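Local coordinates for protein Non-reducing end beta-L-arabinofuranosidase (Bacteroides thetaiotaomicron, PDB 5MQO) that probably hydrolyses glycosidic bonds as a family GH127 enzyme, with a part in the breakdown of complex plant pectin by a gut bacterium, at residues 286-291 / 317-322; 291-296 / 324-329. All blocks are in the same frame, centred on the assembly; numbering follows the deposited sequence.

Contact 1: residues 286-291 / 317-322; sequences PFRDQY and QQLMKN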
ATOM      1  N   PRO A 286      -9.054 -10.572  23.516  1.00 52.27           N
ATOM      2  CA  PRO A 286      -8.187  -9.392  23.622  1.00 52.67           C
ATOM      3  C   PRO A 286      -7.064  -9.323  22.600  1.00 51.06           C
ATOM      4  O   PRO A 286      -6.668 -10.333  22.061  1.00 53.77           O
ATOM      5  CB  PRO A 286      -7.603  -9.542  25.023  1.00 53.08           C
ATOM      6  CG  PRO A 286      -8.717 -10.185  25.763  1.00 52.48           C
ATOM      7  CD  PRO A 286      -9.222 -11.216  24.825  1.00 51.93           C
ATOM      8  N   PHE A 287      -6.540  -8.137  22.343  1.00 51.55           N
ATOM      9  CA  PHE A 287      -5.485  -8.017  21.350  1.00 50.68           C
ATOM     10  C   PHE A 287      -4.244  -8.801  21.722  1.00 50.48           C
ATOM     11  O   PHE A 287      -3.606  -9.381  20.852  1.00 50.10           O
ATOM     12  CB  PHE A 287      -5.111  -6.580  21.014  1.00 50.44           C
ATOM     13  CG  PHE A 287      -4.050  -6.510  19.973  1.00 52.20           C
ATOM     14  CD1 PHE A 287      -4.346  -6.840  18.655  1.00 54.20           C
ATOM     15  CD2 PHE A 287      -2.723  -6.237  20.314  1.00 52.76           C
ATOM     16  CE1 PHE A 287      -3.340  -6.826  17.674  1.00 56.17           C
ATOM     17  CE2 PHE A 287      -1.713  -6.254  19.357  1.00 52.42           C
ATOM     18  CZ  PHE A 287      -2.013  -6.537  18.041  1.00 53.92           C
ATOM     19  N   ARG A 288      -3.918  -8.867  23.003  1.00 53.25           N
ATOM     20  CA  ARG A 288      -2.646  -9.481  23.411  1.00 53.58           C
ATOM     21  C   ARG A 288      -2.646 -10.994  23.284  1.00 53.05           C
ATOM     22  O   ARG A 288      -1.585 -11.598  23.304  1.00 52.12           O
ATOM     23  CB  ARG A 288      -2.253  -9.011  24.806  1.00 53.61           C
ATOM     24  CG  ARG A 288      -2.027  -7.509  24.833  1.00 53.92           C
ATOM     25  CD  ARG A 288      -1.551  -6.978  26.183  1.00 54.90           C
ATOM     26  NE  ARG A 288      -1.106  -5.590  26.080  1.00 54.23           N
ATOM     27  CZ  ARG A 288      -1.914  -4.533  25.912  1.00 55.33           C
ATOM     28  NH1 ARG A 288      -3.255  -4.651  25.827  1.00 53.72           N
ATOM     29  NH2 ARG A 288      -1.374  -3.321  25.819  1.00 55.07           N
ATOM     30  N   ASP A 289      -3.829 -11.588  23.115  1.00 56.10           N
ATOM     31  CA  ASP A 289      -3.983 -13.031  22.836  1.00 57.92           C
ATOM     32  C   ASP A 289      -3.940 -13.367  21.353  1.00 54.82           C
ATOM     33  O   ASP A 289      -3.870 -14.525  21.018  1.00 57.28           O
ATOM     34  CB  ASP A 289      -5.297 -13.578  23.432  1.00 61.75           C
ATOM     35  CG  ASP A 289      -5.385 -13.385  24.945  1.00 66.78           C
ATOM     36  OD1 ASP A 289      -4.463 -13.834  25.663  1.00 68.96           O
ATOM     37  OD2 ASP A 289      -6.376 -12.783  25.418  1.00 71.46           O
ATOM     38  N   GLN A 290      -3.986 -12.370  20.475  1.00 53.70           N
ATOM     39  CA  GLN A 290      -4.014 -12.577  19.028  1.00 52.80           C
ATOM     40  C   GLN A 290      -2.629 -12.717  18.484  1.00 54.31           C
ATOM     41  O   GLN A 290      -1.841 -11.776  18.589  1.00 58.32           O
ATOM     42  CB  GLN A 290      -4.666 -11.393  18.322  1.00 52.27           C
ATOM     43  CG  GLN A 290      -6.159 -11.264  18.587  1.00 52.74           C
ATOM     44  CD  GLN A 290      -6.767 -10.031  17.930  1.00 51.43           C
ATOM     45  OE1 GLN A 290      -6.443  -9.671  16.787  1.00 51.73           O
ATOM     46  NE2 GLN A 290      -7.683  -9.399  18.644  1.00 51.64           N
ATOM     47  N   TYR A 291      -2.318 -13.871  17.895  1.00 54.15           N
ATOM     48  CA  TYR A 291      -1.013 -14.103  17.250  1.00 53.66           C
ATOM     49  C   TYR A 291      -1.161 -14.488  15.759  1.00 54.93           C
ATOM     50  O   TYR A 291      -0.208 -14.989  15.136  1.00 52.47           O
ATOM     51  CB  TYR A 291      -0.227 -15.189  18.009  1.00 51.90           C
ATOM     52  CG  TYR A 291       0.152 -14.815  19.404  1.00 51.38           C
ATOM     53  CD1 TYR A 291       1.362 -14.129  19.663  1.00 51.65           C
ATOM     54  CD2 TYR A 291      -0.681 -15.130  20.492  1.00 51.86           C
ATOM     55  CE1 TYR A 291       1.745 -13.782  20.961  1.00 52.32           C
ATOM     56  CE2 TYR A 291      -0.322 -14.766  21.811  1.00 52.94           C
ATOM     57  CZ  TYR A 291       0.896 -14.095  22.040  1.00 53.62           C
ATOM     58  OH  TYR A 291       1.289 -13.741  23.313  1.00 53.39           O
ATOM     59  N   GLN A 317       6.876  -4.413  24.830  1.00 60.69           N
ATOM     60  CA  GLN A 317       7.349  -5.520  24.014  1.00 64.71           C
ATOM     61  C   GLN A 317       6.258  -6.494  23.569  1.00 59.93           C
ATOM     62  O   GLN A 317       6.309  -6.983  22.445  1.00 58.11           O
ATOM     63  CB  GLN A 317       8.512  -6.243  24.708  1.00 73.41           C
ATOM     64  CG  GLN A 317       9.802  -5.415  24.657  1.00 84.09           C
ATOM     65  CD  GLN A 317      10.989  -6.080  25.356  1.00 92.46           C
ATOM     66  OE1 GLN A 317      11.008  -6.218  26.595  1.00 95.52           O
ATOM     67  NE2 GLN A 317      12.000  -6.484  24.564  1.00 92.20           N
ATOM     68  N   GLN A 318       5.270  -6.739  24.431  1.00 57.40           N
ATOM     69  CA  GLN A 318       4.234  -7.749  24.162  1.00 56.51           C
ATOM     70  C   GLN A 318       3.534  -7.437  22.853  1.00 54.00           C
ATOM     71  O   GLN A 318       3.389  -8.304  22.029  1.00 55.02           O
ATOM     72  CB  GLN A 318       3.246  -7.858  25.331  1.00 56.67           C
ATOM     73  CG  GLN A 318       2.022  -8.745  25.101  1.00 58.06           C
ATOM     74  CD  GLN A 318       2.329 -10.168  24.648  1.00 58.65           C
ATOM     75  OE1 GLN A 318       3.247 -10.820  25.149  1.00 60.00           O
ATOM     76  NE2 GLN A 318       1.540 -10.663  23.709  1.00 57.52           N
ATOM     77  N   LEU A 319       3.188  -6.180  22.639  1.00 51.99           N
ATOM     78  CA  LEU A 319       2.633  -5.734  21.353  1.00 52.14           C
ATOM     79  C   LEU A 319       3.450  -6.184  20.110  1.00 53.23           C
ATOM     80  O   LEU A 319       2.883  -6.668  19.139  1.00 51.64           O
ATOM     81  CB  LEU A 319       2.485  -4.219  21.339  1.00 49.92           C
ATOM     82  CG  LEU A 319       1.635  -3.654  22.468  1.00 50.83           C
ATOM     83  CD1 LEU A 319       1.681  -2.150  22.423  1.00 51.71           C
ATOM     84  CD2 LEU A 319       0.203  -4.150  22.383  1.00 51.53           C
ATOM     85  N   MET A 320       4.772  -6.040  20.157  1.00 55.39           N
ATOM     86  CA  MET A 320       5.658  -6.504  19.077  1.00 54.93           C
ATOM     87  C   MET A 320       5.724  -8.032  19.018  1.00 54.03           C
ATOM     88  O   MET A 320       5.989  -8.589  17.968  1.00 51.91           O
ATOM     89  CB  MET A 320       7.061  -5.906  19.249  1.00 56.59           C
ATOM     90  CG  MET A 320       7.971  -5.942  18.017  1.00 58.90           C
ATOM     91  SD  MET A 320       7.521  -5.045  16.510  1.00 59.93           S
ATOM     92  CE  MET A 320       6.410  -3.784  17.150  1.00 56.85           C
ATOM     93  N   LYS A 321       5.489  -8.717  20.133  1.00 56.38           N
ATOM     94  CA  LYS A 321       5.315 -10.185  20.087  1.00 59.10           C
ATOM     95  C   LYS A 321       4.067 -10.574  19.267  1.00 55.64           C
ATOM     96  O   LYS A 321       4.108 -11.515  18.493  1.00 53.59           O
ATOM     97  CB  LYS A 321       5.283 -10.809  21.499  1.00 64.83           C
ATOM     98  CG  LYS A 321       6.405 -11.815  21.768  1.00 72.85           C
ATOM     99  CD  LYS A 321       6.977 -11.806  23.198  1.00 77.50           C
ATOM    100  CE  LYS A 321       8.367 -12.463  23.199  1.00 81.65           C
ATOM    101  NZ  LYS A 321       8.771 -13.008  24.527  1.00 84.75           N
ATOM    102  N   ASN A 322       2.984  -9.821  19.438  1.00 52.32           N
ATOM    103  CA  ASN A 322       1.780 -10.009  18.659  1.00 51.09           C
ATOM    104  C   ASN A 322       1.999  -9.565  17.241  1.00 49.48           C
ATOM    105  O   ASN A 322       1.691 -10.303  16.319  1.00 51.21           O
ATOM    106  CB  ASN A 322       0.597  -9.260  19.269  1.00 50.12           C
ATOM    107  CG  ASN A 322       0.262  -9.755  20.668  1.00 49.19           C
ATOM    108  OD1 ASN A 322       0.517  -9.066  21.643  1.00 48.17           O
ATOM    109  ND2 ASN A 322      -0.295 -10.964  20.769  1.00 48.55           N
TER
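Asn322 meets the 286-291 loop with its amide, joining the chain that leads into helix 297-314 to the first turns of helix 317-333 in the GH127 catalytic domain, of the six-hairpin clan. Its CG is anti to the carbonyl carbon (chi1 -62°), and this carries ND2 away from the helix toward two backbone oxygens. ND2 gives one hydrogen to Arg288 O at 2.9 Å and the other to Gln290 O at 2.8 Å; both acceptors are approached from above their carbonyl planes, and Arg288 O lies near the amide plane. The two oxygens flank ND2, while the Tyr291 ring lies against it from a third direction, the nitrogen 3.4 Å over one face and shifted toward the rim, with amide and ring planes 37° apart.

Gln318, one helical turn earlier, bends at chi2 so that its amide stands nearly upright to that ring, the planes 85° apart. NE2 donates to Tyr291 OH at 3.1 Å and also to Asn322 OD1 at 2.8 Å, a bond that helps to hold the asparagine amide in its rotation. On the other side of Asn322 from the Tyr291 ring, Phe287 turns its edge to the Leu319 methyl CD2, with CD2 to CD2 at 4.1 Å, while Asn322 CB approaches obliquely. Leu319 CD2 also lies over one face of the Arg288 guanidinium, whose nitrogens form salt bridges with Asp269 and Glu316.

One buried asparagine amide thus meets two backbone acceptors with its two N-H groups, so this hold depends on the path of the backbone rather than on loop side chains.

Contact 2: residues 291-296 / 324-329; sequences YRAMGH and TSIWND
Tyr291, Arg292 and Ala293 run alongside helix 317-333 in an irregular connection that leads into helix 297-314, within the GH127 catalytic domain, an (alpha/alpha)6 barrel of the six-hairpin clan. The polar part of the contact centres on Asp329. With CG anti to the backbone N (chi1 -175°), its carboxylate extends toward the loop, and OD2 accepts the Ala293 N-H through the anti lone pair. Both oxygens have further partners at and just after the end of the helix: OD1 pairs with Arg333 and OD2 with Lys334. This positive surrounding probably keeps the carboxylate ionised. Arg292 reaches the same oxygen with carbon alone, CB standing 3.5 Å from OD2, while its extended chain leads the guanidinium elsewhere; NE remains 5.3 Å from Asp329 OD1.

Apolar contact comes from Ile326, whose two branches divide the work. CG1 lies against the peptide between Tyr291 and Arg292, 3.7 Å from Arg292 N, whereas CG2 comes nearest to Ala293 N, 4.1 Å away, and touches Ala293 CB only loosely. Tyr304 of helix 297-314 touches both Ala293 and Ile326, so this small apolar patch continues onto that helix.

Ser325 makes a looser, mixed approach beside them. Its hydroxyl has a weak, unsettled interaction with Tyr291 O, and Lys321 O is another acceptor within reach. The same OG sits at the edge of the Tyr291 ring, in its plane, 3.3 Å from CD1.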
ATOM      1  N   TYR A 291      -2.318 -13.871  17.895  1.00 54.15           N
ATOM      2  CA  TYR A 291      -1.013 -14.103  17.250  1.00 53.66           C
ATOM      3  C   TYR A 291      -1.161 -14.488  15.759  1.00 54.93           C
ATOM      4  O   TYR A 291      -0.208 -14.989  15.136  1.00 52.47           O
ATOM      5  CB  TYR A 291      -0.227 -15.189  18.009  1.00 51.90           C
ATOM      6  CG  TYR A 291       0.152 -14.815  19.404  1.00 51.38           C
ATOM      7  CD1 TYR A 291       1.362 -14.129  19.663  1.00 51.65           C
ATOM      8  CD2 TYR A 291      -0.681 -15.130  20.492  1.00 51.86           C
ATOM      9  CE1 TYR A 291       1.745 -13.782  20.961  1.00 52.32           C
ATOM     10  CE2 TYR A 291      -0.322 -14.766  21.811  1.00 52.94           C
ATOM     11  CZ  TYR A 291       0.896 -14.095  22.040  1.00 53.62           C
ATOM     12  OH  TYR A 291       1.289 -13.741  23.313  1.00 53.39           O
ATOM     13  N   ARG A 292      -2.348 -14.235  15.198  1.00 57.37           N
ATOM     14  CA  ARG A 292      -2.659 -14.555  13.821  1.00 58.64           C
ATOM     15  C   ARG A 292      -3.585 -13.460  13.212  1.00 55.65           C
ATOM     16  O   ARG A 292      -4.293 -12.736  13.938  1.00 55.79           O
ATOM     17  CB  ARG A 292      -3.272 -15.966  13.786  1.00 64.76           C
ATOM     18  CG  ARG A 292      -2.274 -17.091  14.099  1.00 74.36           C
ATOM     19  CD  ARG A 292      -2.912 -18.483  14.070  1.00 86.18           C
ATOM     20  NE  ARG A 292      -1.971 -19.620  13.890  1.00 97.20           N
ATOM     21  CZ  ARG A 292      -2.336 -20.914  13.743  1.00105.03           C
ATOM     22  NH1 ARG A 292      -3.625 -21.277  13.765  1.00106.59           N
ATOM     23  NH2 ARG A 292      -1.408 -21.868  13.561  1.00105.24           N
ATOM     24  N   ALA A 293      -3.552 -13.321  11.885  1.00 53.80           N
ATOM     25  CA  ALA A 293      -4.475 -12.430  11.158  1.00 52.66           C
ATOM     26  C   ALA A 293      -5.853 -13.028  11.168  1.00 53.03           C
ATOM     27  O   ALA A 293      -5.971 -14.239  11.093  1.00 54.44           O
ATOM     28  CB  ALA A 293      -4.023 -12.233   9.724  1.00 51.52           C
ATOM     29  N   MET A 294      -6.899 -12.202  11.176  1.00 54.06           N
ATOM     30  CA  MET A 294      -8.214 -12.705  11.514  1.00 55.33           C
ATOM     31  C   MET A 294      -9.400 -12.524  10.575  1.00 58.04           C
ATOM     32  O   MET A 294      -9.961 -13.538  10.067  1.00 62.69           O
ATOM     33  CB  MET A 294      -8.588 -12.133  12.854  1.00 58.43           C
ATOM     34  CG  MET A 294      -9.542 -13.019  13.616  1.00 58.66           C
ATOM     35  SD  MET A 294      -9.220 -12.829  15.351  1.00 59.95           S
ATOM     36  CE  MET A 294      -7.863 -13.972  15.678  1.00 59.36           C
ATOM     37  N   GLY A 295      -9.875 -11.295  10.397  1.00 55.87           N
ATOM     38  CA  GLY A 295     -11.261 -11.180   9.852  1.00 55.89           C
ATOM     39  C   GLY A 295     -11.373 -10.312   8.632  1.00 53.77           C
ATOM     40  O   GLY A 295     -10.661 -10.531   7.682  1.00 53.59           O
ATOM     41  N   HIS A 296     -12.280  -9.341   8.666  1.00 52.11           N
ATOM     42  CA  HIS A 296     -12.331  -8.267   7.676  1.00 52.62           C
ATOM     43  C   HIS A 296     -10.931  -7.612   7.514  1.00 51.57           C
ATOM     44  O   HIS A 296     -10.427  -7.011   8.459  1.00 50.79           O
ATOM     45  CB  HIS A 296     -13.356  -7.227   8.127  1.00 53.89           C
ATOM     46  CG  HIS A 296     -13.661  -6.182   7.104  1.00 56.95           C
ATOM     47  ND1 HIS A 296     -14.911  -6.029   6.553  1.00 61.60           N
ATOM     48  CD2 HIS A 296     -12.892  -5.227   6.546  1.00 58.97           C
ATOM     49  CE1 HIS A 296     -14.896  -5.037   5.684  1.00 62.73           C
ATOM     50  NE2 HIS A 296     -13.678  -4.532   5.664  1.00 62.77           N
ATOM     51  N   THR A 324       4.625  -9.205  15.357  1.00 49.90           N
ATOM     52  CA  THR A 324       5.529 -10.058  14.534  1.00 48.00           C
ATOM     53  C   THR A 324       4.979 -11.449  14.180  1.00 45.58           C
ATOM     54  O   THR A 324       5.248 -11.892  13.111  1.00 46.21           O
ATOM     55  CB  THR A 324       6.989 -10.141  15.067  1.00 47.00           C
ATOM     56  OG1 THR A 324       7.011 -10.601  16.410  1.00 50.76           O
ATOM     57  CG2 THR A 324       7.604  -8.808  15.083  1.00 46.43           C
ATOM     58  N   SER A 325       4.188 -12.122  14.995  1.00 45.90           N
ATOM     59  CA  SER A 325       3.570 -13.370  14.483  1.00 49.35           C
ATOM     60  C   SER A 325       2.375 -13.102  13.560  1.00 47.95           C
ATOM     61  O   SER A 325       2.085 -13.914  12.692  1.00 46.50           O
ATOM     62  CB  SER A 325       3.249 -14.440  15.564  1.00 51.65           C
ATOM     63  OG  SER A 325       2.676 -13.835  16.684  1.00 54.66           O
ATOM     64  N   ILE A 326       1.694 -11.976  13.747  1.00 48.40           N
ATOM     65  CA  ILE A 326       0.596 -11.584  12.850  1.00 47.84           C
ATOM     66  C   ILE A 326       1.187 -11.217  11.471  1.00 48.01           C
ATOM     67  O   ILE A 326       0.648 -11.613  10.433  1.00 48.03           O
ATOM     68  CB  ILE A 326      -0.250 -10.415  13.440  1.00 46.10           C
ATOM     69  CG1 ILE A 326      -0.944 -10.872  14.698  1.00 46.22           C
ATOM     70  CG2 ILE A 326      -1.342  -9.951  12.476  1.00 45.96           C
ATOM     71  CD1 ILE A 326      -1.675  -9.767  15.434  1.00 47.31           C
ATOM     72  N   TRP A 327       2.280 -10.455  11.466  1.00 47.07           N
ATOM     73  CA  TRP A 327       2.900 -10.053  10.209  1.00 46.94           C
ATOM     74  C   TRP A 327       3.310 -11.330   9.516  1.00 47.55           C
ATOM     75  O   TRP A 327       2.956 -11.563   8.376  1.00 48.04           O
ATOM     76  CB  TRP A 327       4.105  -9.122  10.426  1.00 45.41           C
ATOM     77  CG  TRP A 327       4.840  -8.803   9.169  1.00 43.45           C
ATOM     78  CD1 TRP A 327       4.557  -7.813   8.286  1.00 43.37           C
ATOM     79  CD2 TRP A 327       5.982  -9.490   8.654  1.00 44.46           C
ATOM     80  NE1 TRP A 327       5.449  -7.844   7.229  1.00 43.67           N
ATOM     81  CE2 TRP A 327       6.335  -8.870   7.437  1.00 44.95           C
ATOM     82  CE3 TRP A 327       6.747 -10.580   9.101  1.00 46.01           C
ATOM     83  CZ2 TRP A 327       7.440  -9.307   6.657  1.00 45.62           C
ATOM     84  CZ3 TRP A 327       7.845 -11.017   8.319  1.00 45.65           C
ATOM     85  CH2 TRP A 327       8.173 -10.379   7.115  1.00 45.50           C
ATOM     86  N   ASN A 328       4.010 -12.168  10.254  1.00 48.31           N
ATOM     87  CA  ASN A 328       4.454 -13.447   9.778  1.00 50.48           C
ATOM     88  C   ASN A 328       3.334 -14.299   9.180  1.00 47.64           C
ATOM     89  O   ASN A 328       3.507 -14.873   8.127  1.00 48.05           O
ATOM     90  CB  ASN A 328       5.116 -14.206  10.938  1.00 54.46           C
ATOM     91  CG  ASN A 328       5.942 -15.373  10.469  1.00 57.86           C
ATOM     92  OD1 ASN A 328       5.441 -16.507  10.345  1.00 54.20           O
ATOM     93  ND2 ASN A 328       7.228 -15.097  10.177  1.00 60.87           N
ATOM     94  N   ASP A 329       2.199 -14.372   9.866  1.00 48.70           N
ATOM     95  CA  ASP A 329       1.005 -15.130   9.419  1.00 47.55           C
ATOM     96  C   ASP A 329       0.478 -14.633   8.064  1.00 48.06           C
ATOM     97  O   ASP A 329       0.306 -15.397   7.118  1.00 50.26           O
ATOM     98  CB  ASP A 329      -0.124 -15.007  10.449  1.00 46.97           C
ATOM     99  CG  ASP A 329      -1.324 -15.873  10.095  1.00 48.34           C
ATOM    100  OD1 ASP A 329      -1.115 -16.932   9.460  1.00 48.20           O
ATOM    101  OD2 ASP A 329      -2.471 -15.507  10.444  1.00 47.85           O
TER

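Contacts 1 and 2 are successive meetings of one connection, between helices 258-270 and 297-314, with one helix, 317-333. Their centres are about 10 Å apart, and Tyr291 belongs to both. The loop and the helix advance together, so residues 286-291 meet the earlier turns and residues 291-296 the later ones. The two also touch directly: Ile326 CD1 of contact 2 packs 3.7 Å from Gln290 O and 4.1 Å from Phe287 CE1 of contact 1. Contact 1 lies farther out, its centre about 23 Å from that of the chain, against about 17 Å for contact 2.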